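Uncharacterized metal-dependent hydrolase (Pyrococcus horikoshii, PDB 3IGH) is uncharacterized but probably hydrolyses carbon-nitrogen bonds other than peptide bonds, as expected of an amidohydrolase-family metal-dependent hydrolase. Local coordinates at residues A[333-339]-A[355-361]; A[393-397]-A[448-452]. All blocks are in the same frame, centred on the assembly; numbering follows the deposited sequence. Where two conformers were deposited one is given.

How the contacts relate
Both contacts lie in the buried body of the barrel, their centres about 7 Å apart, and strands 357-360 and 395-397 are neighbours. Contact 1 is the larger: two parallel strands zipped together by backbone bonds, with arginines, a glutamate and a serine on one face, aliphatic side chains on the other, and a histidine reaching a sulfate. Contact 2 is smaller and has no backbone bonds between its segments; the last turn of helix 436-450 rests on strand 395-397 through a valine, with a weak salt bridge where R449 is exposed. The two meet at R357 NH1 with V450 O and at L358 O with G396 N, both 2.8 Å and probably hydrogen bonds.

Contact 1: residues A[333-339]-A[355-361]; sequences FPGRIEH and KVRLSVQ. With SO4 (sulfate ion), chain B.
The guanidinium of R357 has R336 CB over one face, 3.7 Å above its plane, while P334 O and F333 CZ lie at its edge. R357 NH2 donates to P334 O at 2.9 Å, nearly in the guanidinium plane and onto a carbonyl lone pair. P334 O has a second donor in water 1, which accepts from R357 NE. R357 NH1 bonds V450 O, and NH2 also makes a salt bridge to D310. Over one face of the H339 ring sits Q361 OE1, 3.2 Å from H339 ND1 but badly angled for bonding; the planes stand 57° apart and water 3 bridges the two groups. H339 NE2, at the ring edge, donates to sulfate O2 at 2.9 Å. This ion, probably from the crystallisation liquor, also bonds H67, K262 and H314, consistent with the metal-binding end of an amidohydrolase barrel.

Two parallel TIM-barrel strands, joined as a beta-alpha-beta unit through helix 345-354, are stitched by R357 N to G335 O, I337 N to R357 O, S359 N to I337 O and H339 N to S359 O. R336, with CG between the backbone N and the carbonyl carbon (chi1 50°), grips E338 side-on: R336 NE to E338 OE2 at 2.8 Å, R336 NH2 to E338 OE1 at 3.0 Å. S359 CB packs against both groups; S359 OG bonds S66 OG, R336 NH2 bonds S66 O, Q361 NE2 bonds S398 OG and H67 ND1 bonds E338 OE1. On the other face I337 CD1 meets V356 CG2 and I337 CB meets L358 CD2, both at 4.0 Å, with I337 and V356 packed on helix 318-331.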
loop_
_atom_site.group_PDB
_atom_site.type_symbol
_atom_site.label_atom_id
_atom_site.label_comp_id
_atom_site.label_asym_id
_atom_site.label_seq_id
_atom_site.Cartn_x
_atom_site.Cartn_y
_atom_site.Cartn_z
ATOM N N PHE A 333 24.011 -1.855 -5.696
ATOM C CA PHE A 333 22.676 -1.453 -6.121
ATOM C C PHE A 333 22.739 -0.320 -7.140
ATOM O O PHE A 333 23.282 0.737 -6.836
ATOM C CB PHE A 333 21.805 -1.061 -4.916
ATOM C CG PHE A 333 20.468 -0.473 -5.299
ATOM C CD1 PHE A 333 19.517 -1.248 -5.957
ATOM C CD2 PHE A 333 20.164 0.856 -4.997
ATOM C CE1 PHE A 333 18.283 -0.712 -6.326
ATOM C CE2 PHE A 333 18.916 1.399 -5.340
ATOM C CZ PHE A 333 17.983 0.614 -6.017
ATOM N N PRO A 334 22.173 -0.536 -8.345
ATOM C CA PRO A 334 22.094 0.552 -9.318
ATOM C C PRO A 334 20.990 1.549 -8.924
ATOM O O PRO A 334 19.852 1.454 -9.390
ATOM C CB PRO A 334 21.789 -0.172 -10.632
ATOM C CG PRO A 334 21.087 -1.419 -10.226
ATOM C CD PRO A 334 21.587 -1.789 -8.861
ATOM N N GLY A 335 21.345 2.493 -8.055
ATOM C CA GLY A 335 20.400 3.486 -7.565
ATOM C C GLY A 335 20.215 4.665 -8.501
ATOM O O GLY A 335 20.591 4.618 -9.675
ATOM N N ARG A 336 19.612 5.725 -7.981
ATOM C CA ARG A 336 19.448 6.933 -8.765
ATOM C C ARG A 336 20.211 8.095 -8.144
ATOM O O ARG A 336 20.368 8.167 -6.920
ATOM C CB ARG A 336 17.959 7.260 -9.033
ATOM C CG ARG A 336 17.055 7.252 -7.830
ATOM C CD ARG A 336 15.601 7.609 -8.194
ATOM N NE ARG A 336 15.439 9.013 -8.573
ATOM C CZ ARG A 336 14.282 9.572 -8.923
ATOM N NH1 ARG A 336 13.159 8.861 -8.939
ATOM N NH2 ARG A 336 14.251 10.854 -9.255
ATOM N N ILE A 337 20.729 8.963 -9.007
ATOM C CA ILE A 337 21.418 10.160 -8.558
ATOM C C ILE A 337 20.604 11.379 -8.982
ATOM O O ILE A 337 20.125 11.452 -10.107
ATOM C CB ILE A 337 22.879 10.204 -9.065
ATOM C CG1 ILE A 337 23.730 9.226 -8.253
ATOM C CG2 ILE A 337 23.483 11.611 -8.949
ATOM C CD1 ILE A 337 24.871 8.621 -9.033
ATOM N N GLU A 338 20.426 12.303 -8.040
ATOM C CA GLU A 338 19.686 13.531 -8.267
ATOM C C GLU A 338 20.661 14.664 -8.560
ATOM O O GLU A 338 21.683 14.798 -7.871
ATOM C CB GLU A 338 18.838 13.873 -7.042
ATOM C CG GLU A 338 18.018 12.700 -6.500
ATOM C CD GLU A 338 17.162 12.036 -7.572
ATOM O OE1 GLU A 338 16.269 12.704 -8.131
ATOM O OE2 GLU A 338 17.391 10.844 -7.859
ATOM N N HIS A 339 20.315 15.453 -9.586
ATOM C CA HIS A 339 21.058 16.613 -10.095
ATOM C C HIS A 339 22.181 16.246 -11.062
ATOM O O HIS A 339 22.107 16.570 -12.258
ATOM C CB HIS A 339 21.587 17.513 -8.972
ATOM C CG HIS A 339 20.516 18.140 -8.136
ATOM N ND1 HIS A 339 20.113 19.447 -8.302
ATOM C CD2 HIS A 339 19.785 17.648 -7.107
ATOM C CE1 HIS A 339 19.165 19.726 -7.425
ATOM N NE2 HIS A 339 18.945 18.650 -6.690
ATOM N N LYS A 355 25.432 1.363 -13.853
ATOM C CA LYS A 355 24.059 1.318 -14.356
ATOM C C LYS A 355 23.101 2.213 -13.556
ATOM O O LYS A 355 21.923 1.894 -13.414
ATOM C CB LYS A 355 23.538 -0.132 -14.408
ATOM C CG LYS A 355 24.265 -1.041 -15.395
ATOM C CD LYS A 355 23.674 -2.445 -15.348
ATOM C CE LYS A 355 23.867 -3.181 -16.670
ATOM N NZ LYS A 355 25.263 -3.655 -16.864
ATOM N N VAL A 356 23.605 3.336 -13.049
ATOM C CA VAL A 356 22.775 4.222 -12.228
ATOM C C VAL A 356 21.759 4.975 -13.093
ATOM O O VAL A 356 21.957 5.139 -14.307
ATOM C CB VAL A 356 23.605 5.207 -11.352
ATOM C CG1 VAL A 356 24.487 4.447 -10.358
ATOM C CG2 VAL A 356 24.439 6.149 -12.208
ATOM N N ARG A 357 20.660 5.377 -12.462
ATOM C CA ARG A 357 19.638 6.219 -13.080
ATOM C C ARG A 357 19.906 7.671 -12.698
ATOM O O ARG A 357 20.395 7.938 -11.612
ATOM C CB ARG A 357 18.247 5.788 -12.600
ATOM C CG ARG A 357 17.766 4.510 -13.262
ATOM C CD ARG A 357 16.726 3.785 -12.420
ATOM N NE ARG A 357 17.270 3.160 -11.215
ATOM C CZ ARG A 357 16.819 3.388 -9.980
ATOM N NH1 ARG A 357 15.821 4.234 -9.785
ATOM N NH2 ARG A 357 17.348 2.756 -8.941
ATOM N N LEU A 358 19.610 8.607 -13.601
ATOM C CA LEU A 358 19.871 10.025 -13.335
ATOM C C LEU A 358 18.615 10.877 -13.499
ATOM O O LEU A 358 17.936 10.805 -14.518
ATOM C CB LEU A 358 20.978 10.567 -14.256
ATOM C CG LEU A 358 22.345 9.866 -14.343
ATOM C CD1 LEU A 358 23.198 10.490 -15.441
ATOM C CD2 LEU A 358 23.092 9.917 -13.015
ATOM N N SER A 359 18.324 11.695 -12.489
ATOM C CA SER A 359 17.263 12.688 -12.591
ATOM C C SER A 359 17.894 14.076 -12.621
ATOM O O SER A 359 18.549 14.493 -11.668
ATOM C CB SER A 359 16.295 12.550 -11.417
ATOM O OG SER A 359 15.317 13.559 -11.429
ATOM N N VAL A 360 17.706 14.784 -13.731
ATOM C CA VAL A 360 18.339 16.088 -13.915
ATOM C C VAL A 360 17.295 17.188 -14.056
ATOM O O VAL A 360 16.131 16.914 -14.353
ATOM C CB VAL A 360 19.294 16.107 -15.143
ATOM C CG1 VAL A 360 20.471 15.146 -14.938
ATOM C CG2 VAL A 360 18.558 15.807 -16.442
ATOM N N GLN A 361 17.721 18.431 -13.853
ATOM C CA GLN A 361 16.794 19.562 -13.846
ATOM C C GLN A 361 17.263 20.650 -14.820
ATOM O O GLN A 361 17.950 21.585 -14.412
ATOM C CB GLN A 361 16.663 20.139 -12.431
ATOM C CG GLN A 361 16.063 19.207 -11.364
ATOM C CD GLN A 361 17.059 18.184 -10.852
ATOM O OE1 GLN A 361 18.241 18.484 -10.688
ATOM N NE2 GLN A 361 16.591 16.959 -10.624
HETATM S S SO4 B . 17.196 18.486 -3.503
HETATM O O1 SO4 B . 15.809 18.115 -3.312
HETATM O O2 SO4 B . 17.275 19.505 -4.538
HETATM O O3 SO4 B . 17.713 19.055 -2.266
HETATM O O4 SO4 B . 17.961 17.305 -3.921
HETATM O O HOH W 1 18.279 0.703 -12.095
HETATM O O HOH W 2 20.509 18.654 -13.279
HETATM O O HOH W 3 20.274 20.479 -11.054
#

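Contact 2: residues A[393-397]-A[448-452]; sequences AELGF and ARVSL
E394 OE2 takes a weak, long hydrogen bond from R449 NE at 3.5 Å, part of a salt bridge and the one polar bond between the two segments. The N-H points almost straight at the oxygen, 170°, and OE2 lies at the edge of the guanidinium near its plane. The carboxylate itself is turned nearly square to that plane, 89° apart, so one oxygen does the work instead of a two-pronged grip. Nearer the backbone than the charges, the chains pack by their carbons: E394 CG and CD each come to 3.6 Å from R449 CB. With CG anti to the backbone N (chi1 -166°) and a bend at the next torsion, the glutamate lies across the arginine stem. Shortening E394 to an alanine is likely to leave R449 without this acid mate and to open a gap beside its CB.

V450 is the apolar half. Its CG2 reaches over the strand's backbone, 3.5 Å from G396 N and 3.7 Å from E394 O, and meets E394 CG at 4.1 Å. G396 makes this close seating possible, since a CB there would point at the helix and come tight against V450 CB. The methyl lies against the backbone pairing of strands 357-360 and 395-397: L358 O, which G396 N bonds, is 3.4 Å from V450 CG2.

Helix 436-450 ends right at this point in a Schellman motif, with L452 as its C-prime residue. That last turn is laid across the end of the barrel where strands 336-337, 357-360 and 395-397 begin: V450 and S451 touch R336, and A448 and S451 rest on F64 of strand 58-68.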
loop_
_atom_site.group_PDB
_atom_site.type_symbol
_atom_site.label_atom_id
_atom_site.label_comp_id
_atom_site.label_asym_id
_atom_site.label_seq_id
_atom_site.Cartn_x
_atom_site.Cartn_y
_atom_site.Cartn_z
ATOM N N ALA A 393 23.430 6.717 -19.324
ATOM C CA ALA A 393 22.412 6.365 -18.326
ATOM C C ALA A 393 20.995 6.676 -18.775
ATOM O O ALA A 393 20.777 7.536 -19.636
ATOM C CB ALA A 393 22.701 7.069 -17.003
ATOM N N GLU A 394 20.033 5.969 -18.182
ATOM C CA GLU A 394 18.641 6.387 -18.255
ATOM C C GLU A 394 18.531 7.752 -17.579
ATOM O O GLU A 394 19.027 7.952 -16.469
ATOM C CB GLU A 394 17.736 5.377 -17.560
ATOM C CG GLU A 394 16.278 5.563 -17.890
ATOM C CD GLU A 394 15.871 4.854 -19.172
ATOM O OE1 GLU A 394 15.369 5.534 -20.098
ATOM O OE2 GLU A 394 16.048 3.619 -19.248
ATOM N N LEU A 395 17.922 8.697 -18.282
ATOM C CA LEU A 395 17.892 10.080 -17.843
ATOM C C LEU A 395 16.445 10.541 -17.744
ATOM O O LEU A 395 15.672 10.375 -18.685
ATOM C CB LEU A 395 18.657 10.940 -18.851
ATOM C CG LEU A 395 19.031 12.388 -18.548
ATOM C CD1 LEU A 395 20.148 12.450 -17.526
ATOM C CD2 LEU A 395 19.484 13.060 -19.832
ATOM N N GLY A 396 16.080 11.112 -16.599
ATOM C CA GLY A 396 14.743 11.662 -16.411
ATOM C C GLY A 396 14.824 13.159 -16.203
ATOM O O GLY A 396 15.823 13.658 -15.685
ATOM N N PHE A 397 13.781 13.878 -16.615
ATOM C CA PHE A 397 13.740 15.327 -16.415
ATOM C C PHE A 397 12.853 15.662 -15.226
ATOM O O PHE A 397 11.865 14.974 -14.938
ATOM C CB PHE A 397 13.205 16.050 -17.661
ATOM C CG PHE A 397 14.220 16.230 -18.774
ATOM C CD1 PHE A 397 15.516 15.728 -18.671
ATOM C CD2 PHE A 397 13.851 16.887 -19.946
ATOM C CE1 PHE A 397 16.435 15.891 -19.702
ATOM C CE2 PHE A 397 14.753 17.049 -20.984
ATOM C CZ PHE A 397 16.055 16.547 -20.860
ATOM N N ALA A 448 9.900 8.109 -15.910
ATOM C CA ALA A 448 9.244 6.915 -15.376
ATOM C C ALA A 448 10.246 5.811 -15.044
ATOM O O ALA A 448 10.198 5.224 -13.962
ATOM C CB ALA A 448 8.211 6.414 -16.354
ATOM N N ARG A 449 11.148 5.533 -15.979
ATOM C CA ARG A 449 12.178 4.523 -15.766
ATOM C C ARG A 449 13.091 4.874 -14.602
ATOM O O ARG A 449 13.414 4.006 -13.789
ATOM C CB ARG A 449 13.004 4.316 -17.036
ATOM C CG ARG A 449 12.245 3.591 -18.143
ATOM C CD ARG A 449 12.217 2.088 -17.906
ATOM N NE ARG A 449 13.494 1.495 -18.299
ATOM C CZ ARG A 449 13.804 0.207 -18.182
ATOM N NH1 ARG A 449 12.930 -0.654 -17.673
ATOM N NH2 ARG A 449 14.998 -0.221 -18.574
ATOM N N VAL A 450 13.493 6.145 -14.521
ATOM C CA VAL A 450 14.314 6.646 -13.399
ATOM C C VAL A 450 13.599 6.445 -12.037
ATOM O O VAL A 450 14.237 6.163 -11.012
ATOM C CB VAL A 450 14.743 8.130 -13.672
ATOM C CG1 VAL A 450 15.297 8.827 -12.434
ATOM C CG2 VAL A 450 15.779 8.163 -14.797
ATOM N N SER A 451 12.272 6.543 -12.063
ATOM C CA SER A 451 11.435 6.402 -10.873
ATOM C C SER A 451 10.945 4.967 -10.666
ATOM O O SER A 451 10.114 4.716 -9.790
ATOM C CB SER A 451 10.221 7.325 -10.990
ATOM O OG SER A 451 10.612 8.663 -11.248
ATOM N N LEU A 452 11.442 4.039 -11.489
ATOM C CA LEU A 452 11.041 2.615 -11.449
ATOM C C LEU A 452 9.529 2.418 -11.629
ATOM O O LEU A 452 8.919 1.553 -11.014
ATOM C CB LEU A 452 11.573 1.910 -10.186
ATOM C CG LEU A 452 13.096 1.970 -9.959
ATOM C CD1 LEU A 452 13.492 1.295 -8.632
ATOM C CD2 LEU A 452 13.865 1.349 -11.125
#